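Local atomic coordinates of Pab-dependent poly(a)-specific ribonuclease subunit PAN2 (Neurospora crassa, PDB entry 4CZX), a protein that is the catalytic subunit of the PAN2-PAN3 deadenylation complex and probably shortens the poly(A) tails of messenger RNA, represented here by its N-terminal WD40 domain. Residues Ile106-Met117 against Leu128-Ile139. Sequence-based numbering, arbitrary orientation. Where two conformers were deposited one is given.
Sequences IRHESMQDLRAM and LVAGWQNKMLVI. With PO4 (phosphate ion), chain D.
With CG set between its backbone N and carbonyl carbon (chi1 57°) and the rest of the chain extended, Gln133 sends its amide into the loop Ser110-Asp113, while a bend at chi2 folds the Arg115 guanidinium over one face of the Trp132 ring. Gln133 OE1 accepts from two successive backbone nitrogens, Gln112 N and Asp113 N, at 2.8 and 2.9 Å, the second almost straight (173°). On its other side NE2 donates to Ser110 O and, in the amide plane, to Lys135 O, so four bonds fix the rotation of this buried amide. A lysine in its place would probably leave the Gln112 and Asp113 N-H groups without their shared acceptor and weaken the hold on the loop. Arg115 CZ lies over the five-membered ring of Trp132, 3.9 Å from its centroid, a cation-pi contact with the two planes 33° apart; Arg115 NE and NH2 grip the Asp113 carboxylate side-on in a salt bridge, and Trp132 NE1 bonds Ser157 of the next blade. At the outer end, in the conformer given, Leu137 CD2 makes a CH-pi contact over a face of the His108 ring. Ala130 O takes both Arg115 N and Ala116 N, a classic beta bulge in the innermost hairpin of this four-stranded propeller blade. Hydrogen bonds from the Gln133 amide thus tie the incoming interblade loop to its blade, while the paired carboxylate probably tempers the charge that Arg115 lays on the indole.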
ATOM      1  N   ILE A 106       2.405 -17.451 -20.652  1.00 28.95           N
ATOM      2  CA  ILE A 106       3.514 -18.361 -20.840  1.00 31.07           C
ATOM      3  C   ILE A 106       4.817 -17.624 -20.534  1.00 26.73           C
ATOM      4  O   ILE A 106       5.147 -16.621 -21.165  1.00 30.59           O
ATOM      5  CB  ILE A 106       3.540 -18.941 -22.277  1.00 29.17           C
ATOM      6  CG1 ILE A 106       2.240 -19.706 -22.563  1.00 30.56           C
ATOM      7  CG2 ILE A 106       4.744 -19.849 -22.457  1.00 32.12           C
ATOM      8  CD1 ILE A 106       2.139 -20.264 -23.985  1.00 27.65           C
ATOM      9  N   ARG A 107       5.538 -18.116 -19.536  1.00 28.18           N
ATOM     10  CA  ARG A 107       6.805 -17.514 -19.141  1.00 32.57           C
ATOM     11  C   ARG A 107       7.828 -18.636 -19.077  1.00 35.78           C
ATOM     12  O   ARG A 107       8.129 -19.168 -18.006  1.00 32.11           O
ATOM     13  CB  ARG A 107       6.682 -16.781 -17.801  1.00 33.55           C
ATOM     14  CG  ARG A 107       7.848 -15.825 -17.515  1.00 33.64           C
ATOM     15  CD  ARG A 107       7.721 -15.093 -16.176  1.00 38.42           C
ATOM     16  NE  ARG A 107       8.850 -14.177 -16.014  1.00 35.15           N
ATOM     17  CZ  ARG A 107       8.879 -12.930 -16.489  1.00 30.63           C
ATOM     18  NH1 ARG A 107       7.826 -12.428 -17.124  1.00 28.41           N
ATOM     19  NH2 ARG A 107       9.962 -12.182 -16.329  1.00 27.66           N
ATOM     20  N   HIS A 108       8.328 -19.006 -20.252  1.00 31.90           N
ATOM     21  CA  HIS A 108       9.204 -20.163 -20.434  1.00 32.67           C
ATOM     22  C   HIS A 108      10.665 -19.761 -20.206  1.00 32.77           C
ATOM     23  O   HIS A 108      11.048 -18.627 -20.511  1.00 30.37           O
ATOM     24  CB  HIS A 108       8.986 -20.726 -21.848  1.00 31.77           C
ATOM     25  CG  HIS A 108       9.634 -22.048 -22.105  1.00 34.20           C
ATOM     26  ND1 HIS A 108      10.967 -22.176 -22.433  1.00 38.04           N
ATOM     27  CD2 HIS A 108       9.117 -23.299 -22.142  1.00 38.67           C
ATOM     28  CE1 HIS A 108      11.249 -23.451 -22.634  1.00 36.82           C
ATOM     29  NE2 HIS A 108      10.143 -24.153 -22.466  1.00 39.30           N
ATOM     30  N   GLU A 109      11.471 -20.677 -19.664  1.00 30.62           N
ATOM     31  CA  GLU A 109      12.884 -20.406 -19.386  1.00 38.16           C
ATOM     32  C   GLU A 109      13.677 -20.007 -20.625  1.00 35.15           C
ATOM     33  O   GLU A 109      14.650 -19.276 -20.522  1.00 36.81           O
ATOM     34  CB  GLU A 109      13.552 -21.623 -18.746  1.00 42.96           C
ATOM     35  CG  GLU A 109      13.104 -21.899 -17.326  1.00 61.24           C
ATOM     36  CD  GLU A 109      13.858 -23.061 -16.693  1.00 76.14           C
ATOM     37  OE1 GLU A 109      14.875 -23.506 -17.279  1.00 78.14           O
ATOM     38  OE2 GLU A 109      13.427 -23.531 -15.614  1.00 80.00           O
ATOM     39  N   SER A 110      13.265 -20.486 -21.793  1.00 37.93           N
ATOM     40  CA  SER A 110      13.989 -20.183 -23.026  1.00 33.46           C
ATOM     41  C   SER A 110      13.558 -18.847 -23.618  1.00 35.06           C
ATOM     42  O   SER A 110      14.052 -18.436 -24.666  1.00 38.44           O
ATOM     43  CB  SER A 110      13.789 -21.296 -24.053  1.00 37.42           C
ATOM     44  OG  SER A 110      14.389 -22.504 -23.612  1.00 42.05           O
ATOM     45  N   MET A 111      12.630 -18.171 -22.951  1.00 30.75           N
ATOM     46  CA  MET A 111      12.241 -16.829 -23.361  1.00 25.23           C
ATOM     47  C   MET A 111      13.140 -15.819 -22.663  1.00 29.81           C
ATOM     48  O   MET A 111      12.821 -15.337 -21.576  1.00 34.21           O
ATOM     49  CB  MET A 111      10.764 -16.562 -23.043  1.00 28.40           C
ATOM     50  CG  MET A 111       9.825 -17.498 -23.753  1.00 27.69           C
ATOM     51  SD  MET A 111       8.108 -17.275 -23.235  1.00 29.68           S
ATOM     52  CE  MET A 111       7.262 -18.355 -24.387  1.00 29.21           C
ATOM     53  N   GLN A 112      14.273 -15.508 -23.294  1.00 31.37           N
ATOM     54  CA  GLN A 112      15.263 -14.630 -22.680  1.00 32.31           C
ATOM     55  C   GLN A 112      15.234 -13.227 -23.264  1.00 26.62           C
ATOM     56  O   GLN A 112      15.390 -12.249 -22.536  1.00 31.51           O
ATOM     57  CB  GLN A 112      16.661 -15.232 -22.816  1.00 32.93           C
ATOM     58  CG  GLN A 112      16.893 -16.404 -21.869  1.00 45.70           C
ATOM     59  CD  GLN A 112      16.537 -16.064 -20.418  1.00 59.49           C
ATOM     60  OE1 GLN A 112      16.987 -15.051 -19.871  1.00 58.28           O
ATOM     61  NE2 GLN A 112      15.719 -16.912 -19.793  1.00 62.25           N
ATOM     62  N   ASP A 113      15.066 -13.127 -24.578  1.00 25.76           N
ATOM     63  CA  ASP A 113      14.931 -11.830 -25.223  1.00 30.73           C
ATOM     64  C   ASP A 113      14.128 -11.971 -26.516  1.00 29.49           C
ATOM     65  O   ASP A 113      14.655 -11.766 -27.617  1.00 25.18           O
ATOM     66  CB  ASP A 113      16.305 -11.209 -25.497  1.00 31.41           C
ATOM     67  CG  ASP A 113      16.214  -9.743 -25.893  1.00 32.98           C
ATOM     68  OD1 ASP A 113      15.110  -9.166 -25.803  1.00 31.49           O
ATOM     69  OD2 ASP A 113      17.240  -9.159 -26.291  1.00 29.57           O
ATOM     70  N   LEU A 114      12.853 -12.341 -26.369  1.00 26.26           N
ATOM     71  CA  LEU A 114      11.937 -12.464 -27.506  1.00 26.00           C
ATOM     72  C   LEU A 114      11.701 -11.117 -28.163  1.00 26.40           C
ATOM     73  O   LEU A 114      11.610 -10.111 -27.468  1.00 26.32           O
ATOM     74  CB  LEU A 114      10.589 -13.037 -27.055  1.00 19.63           C
ATOM     75  CG  LEU A 114      10.591 -14.404 -26.377  1.00 24.93           C
ATOM     76  CD1 LEU A 114       9.162 -14.754 -25.993  1.00 25.90           C
ATOM     77  CD2 LEU A 114      11.161 -15.450 -27.311  1.00 27.42           C
ATOM     78  N   ARG A 115      11.576 -11.100 -29.489  1.00 22.98           N
ATOM     79  CA  ARG A 115      11.384  -9.852 -30.229  1.00 22.51           C
ATOM     80  C   ARG A 115      10.252  -9.909 -31.245  1.00 24.01           C
ATOM     81  O   ARG A 115       9.764  -8.869 -31.709  1.00 23.93           O
ATOM     82  CB  ARG A 115      12.675  -9.470 -30.969  1.00 23.62           C
ATOM     83  CG  ARG A 115      13.866  -9.166 -30.054  1.00 22.77           C
ATOM     84  CD  ARG A 115      13.604  -7.964 -29.159  1.00 21.15           C
ATOM     85  NE  ARG A 115      14.775  -7.711 -28.305  1.00 24.66           N
ATOM     86  CZ  ARG A 115      15.816  -6.955 -28.656  1.00 25.49           C
ATOM     87  NH1 ARG A 115      15.845  -6.349 -29.841  1.00 26.58           N
ATOM     88  NH2 ARG A 115      16.842  -6.801 -27.817  1.00 26.77           N
ATOM     89  N   ALA A 116       9.848 -11.124 -31.609  1.00 22.07           N
ATOM     90  CA  ALA A 116       8.976 -11.298 -32.746  1.00 22.19           C
ATOM     91  C   ALA A 116       8.165 -12.571 -32.661  1.00 23.73           C
ATOM     92  O   ALA A 116       8.603 -13.585 -32.117  1.00 26.06           O
ATOM     93  CB  ALA A 116       9.799 -11.304 -34.055  1.00 23.44           C
ATOM     94  N   MET A 117       6.990 -12.521 -33.250  1.00 20.76           N
ATOM     95  CA  MET A 117       6.240 -13.744 -33.454  1.00 21.09           C
ATOM     96  C   MET A 117       5.342 -13.677 -34.662  1.00 23.14           C
ATOM     97  O   MET A 117       5.011 -12.591 -35.159  1.00 24.41           O
ATOM     98  CB  MET A 117       5.418 -14.050 -32.233  1.00 24.35           C
ATOM     99  CG  MET A 117       4.471 -13.009 -31.979  1.00 27.71           C
ATOM    100  SD  MET A 117       3.595 -13.603 -30.559  1.00 70.53           S
ATOM    101  CE  MET A 117       2.756 -12.143 -30.359  1.00 13.11           C
ATOM    102  N   LEU A 128       4.851 -18.962 -33.874  1.00 26.26           N
ATOM    103  CA  LEU A 128       6.290 -19.113 -33.704  1.00 27.53           C
ATOM    104  C   LEU A 128       6.806 -17.872 -32.995  1.00 22.77           C
ATOM    105  O   LEU A 128       6.438 -16.761 -33.368  1.00 25.83           O
ATOM    106  CB  LEU A 128       6.974 -19.285 -35.060  1.00 23.32           C
ATOM    107  CG  LEU A 128       8.506 -19.282 -35.071  1.00 22.95           C
ATOM    108  CD1 LEU A 128       9.075 -20.548 -34.435  1.00 28.22           C
ATOM    109  CD2 LEU A 128       9.022 -19.121 -36.512  1.00 23.36           C
ATOM    110  N   VAL A 129       7.642 -18.034 -31.971  1.00 23.26           N
ATOM    111  CA  VAL A 129       8.186 -16.859 -31.308  1.00 21.22           C
ATOM    112  C   VAL A 129       9.704 -16.983 -31.284  1.00 25.82           C
ATOM    113  O   VAL A 129      10.253 -18.079 -31.154  1.00 29.01           O
ATOM    114  CB  VAL A 129       7.622 -16.647 -29.863  1.00 28.09           C
ATOM    115  CG1 VAL A 129       6.074 -16.693 -29.860  1.00 26.47           C
ATOM    116  CG2 VAL A 129       8.209 -17.638 -28.874  1.00 27.77           C
ATOM    117  N   ALA A 130      10.370 -15.851 -31.455  1.00 23.02           N
ATOM    118  CA  ALA A 130      11.827 -15.810 -31.563  1.00 24.52           C
ATOM    119  C   ALA A 130      12.330 -14.440 -31.147  1.00 27.19           C
ATOM    120  O   ALA A 130      11.542 -13.534 -30.867  1.00 26.06           O
ATOM    121  CB  ALA A 130      12.273 -16.134 -32.993  1.00 26.22           C
ATOM    122  N   GLY A 131      13.647 -14.278 -31.102  1.00 25.86           N
ATOM    123  CA  GLY A 131      14.195 -12.978 -30.798  1.00 26.53           C
ATOM    124  C   GLY A 131      15.703 -12.963 -30.869  1.00 29.87           C
ATOM    125  O   GLY A 131      16.318 -13.706 -31.638  1.00 27.53           O
ATOM    126  N   TRP A 132      16.309 -12.122 -30.042  1.00 28.55           N
ATOM    127  CA  TRP A 132      17.760 -12.002 -30.054  1.00 28.58           C
ATOM    128  C   TRP A 132      18.325 -13.043 -29.088  1.00 29.24           C
ATOM    129  O   TRP A 132      18.820 -12.724 -28.014  1.00 31.66           O
ATOM    130  CB  TRP A 132      18.189 -10.575 -29.695  1.00 27.47           C
ATOM    131  CG  TRP A 132      17.818  -9.553 -30.757  1.00 27.00           C
ATOM    132  CD1 TRP A 132      16.925  -9.714 -31.784  1.00 31.35           C
ATOM    133  CD2 TRP A 132      18.348  -8.230 -30.896  1.00 28.27           C
ATOM    134  NE1 TRP A 132      16.856  -8.565 -32.541  1.00 26.10           N
ATOM    135  CE2 TRP A 132      17.717  -7.640 -32.015  1.00 26.50           C
ATOM    136  CE3 TRP A 132      19.285  -7.477 -30.172  1.00 26.81           C
ATOM    137  CZ2 TRP A 132      18.002  -6.339 -32.432  1.00 26.94           C
ATOM    138  CZ3 TRP A 132      19.559  -6.188 -30.581  1.00 31.92           C
ATOM    139  CH2 TRP A 132      18.922  -5.630 -31.702  1.00 30.17           C
ATOM    140  N   GLN A 133      18.221 -14.298 -29.506  1.00 32.19           N
ATOM    141  CA  GLN A 133      18.580 -15.461 -28.710  1.00 31.79           C
ATOM    142  C   GLN A 133      18.633 -16.629 -29.678  1.00 31.70           C
ATOM    143  O   GLN A 133      18.132 -16.522 -30.802  1.00 34.07           O
ATOM    144  CB  GLN A 133      17.558 -15.716 -27.598  1.00 30.64           C
ATOM    145  CG  GLN A 133      16.139 -15.899 -28.123  1.00 26.63           C
ATOM    146  CD  GLN A 133      15.154 -16.286 -27.029  1.00 29.89           C
ATOM    147  OE1 GLN A 133      15.073 -15.623 -25.995  1.00 31.49           O
ATOM    148  NE2 GLN A 133      14.412 -17.370 -27.247  1.00 27.81           N
ATOM    149  N   ASN A 134      19.204 -17.752 -29.264  1.00 33.12           N
ATOM    150  CA  ASN A 134      19.418 -18.828 -30.223  0.70 38.06           C
ATOM    151  C   ASN A 134      18.435 -19.986 -30.073  1.00 37.02           C
ATOM    152  O   ASN A 134      18.678 -21.093 -30.549  1.00 39.15           O
ATOM    153  CB  ASN A 134      20.864 -19.308 -30.129  0.70 39.81           C
ATOM    154  CG  ASN A 134      21.850 -18.234 -30.555  0.70 44.87           C
ATOM    155  OD1 ASN A 134      22.615 -17.721 -29.741  0.70 50.98           O
ATOM    156  ND2 ASN A 134      21.824 -17.881 -31.840  0.70 41.74           N
ATOM    157  N   LYS A 135      17.307 -19.702 -29.428  1.00 32.21           N
ATOM    158  CA  LYS A 135      16.195 -20.635 -29.376  1.00 36.33           C
ATOM    159  C   LYS A 135      14.945 -19.990 -29.954  1.00 34.69           C
ATOM    160  O   LYS A 135      14.771 -18.775 -29.860  1.00 30.98           O
ATOM    161  CB  LYS A 135      15.902 -21.088 -27.945  1.00 37.71           C
ATOM    162  CG  LYS A 135      16.672 -22.313 -27.486  1.00 47.40           C
ATOM    163  CD  LYS A 135      17.940 -21.930 -26.759  1.00 60.84           C
ATOM    164  CE  LYS A 135      18.380 -23.031 -25.796  1.00 65.78           C
ATOM    165  NZ  LYS A 135      17.528 -23.086 -24.569  1.00 62.16           N
ATOM    166  N   MET A 136      14.097 -20.810 -30.573  1.00 31.91           N
ATOM    167  CA  MET A 136      12.746 -20.391 -30.944  0.70 31.12           C
ATOM    168  C   MET A 136      11.747 -21.317 -30.271  1.00 32.16           C
ATOM    169  O   MET A 136      12.073 -22.457 -29.945  1.00 35.70           O
ATOM    170  CB  MET A 136      12.544 -20.418 -32.463  0.70 30.19           C
ATOM    171  CG  MET A 136      13.574 -19.623 -33.253  0.70 29.54           C
ATOM    172  SD  MET A 136      13.127 -19.502 -34.999  0.70 31.48           S
ATOM    173  CE  MET A 136      13.256 -21.221 -35.505  0.70 27.98           C
ATOM    174  N   LEU A 137      10.527 -20.830 -30.056  1.00 29.93           N
ATOM    175  CA  LEU A 137       9.496 -21.655 -29.444  0.50 27.19           C
ATOM    176  C   LEU A 137       8.237 -21.660 -30.286  1.00 27.87           C
ATOM    177  O   LEU A 137       7.849 -20.637 -30.849  1.00 28.99           O
ATOM    178  CB  LEU A 137       9.162 -21.171 -28.029  0.50 27.94           C
ATOM    179  CG  LEU A 137      10.307 -21.177 -27.018  0.50 30.44           C
ATOM    180  CD1 LEU A 137      10.898 -19.783 -26.880  0.50 31.34           C
ATOM    181  CD2 LEU A 137       9.819 -21.711 -25.680  0.50 31.00           C
ATOM    182  N   VAL A 138       7.615 -22.826 -30.365  1.00 27.25           N
ATOM    183  CA  VAL A 138       6.336 -22.985 -31.034  1.00 24.72           C
ATOM    184  C   VAL A 138       5.242 -23.099 -29.957  1.00 28.34           C
ATOM    185  O   VAL A 138       5.352 -23.907 -29.034  1.00 30.61           O
ATOM    186  CB  VAL A 138       6.332 -24.222 -31.952  1.00 26.66           C
ATOM    187  CG1 VAL A 138       5.037 -24.286 -32.721  1.00 30.52           C
ATOM    188  CG2 VAL A 138       7.521 -24.184 -32.917  1.00 29.88           C
ATOM    189  N   ILE A 139       4.202 -22.279 -30.074  1.00 27.21           N
ATOM    190  CA  ILE A 139       3.132 -22.230 -29.070  1.00 29.98           C
ATOM    191  C   ILE A 139       1.772 -22.598 -29.661  1.00 32.77           C
ATOM    192  O   ILE A 139       1.367 -22.052 -30.697  1.00 27.37           O
ATOM    193  CB  ILE A 139       3.045 -20.819 -28.423  1.00 29.91           C
ATOM    194  CG1 ILE A 139       4.269 -20.574 -27.535  1.00 28.11           C
ATOM    195  CG2 ILE A 139       1.755 -20.657 -27.621  1.00 31.76           C
ATOM    196  CD1 ILE A 139       4.472 -19.114 -27.104  1.00 26.23           C
TER
HETATM  197  P   PO4 D 401      11.957 -14.591 -13.823  0.50 51.25           P
HETATM  198  O1  PO4 D 401      13.284 -15.140 -14.294  0.50 53.98           O
HETATM  199  O2  PO4 D 401      11.888 -13.122 -14.171  0.50 50.07           O
HETATM  200  O3  PO4 D 401      10.832 -15.342 -14.495  0.50 48.55           O
HETATM  201  O4  PO4 D 401      11.834 -14.769 -12.325  0.50 48.72           O
HETATM  202  O   HOH W   1      19.534 -10.443 -26.436  1.00 33.79           O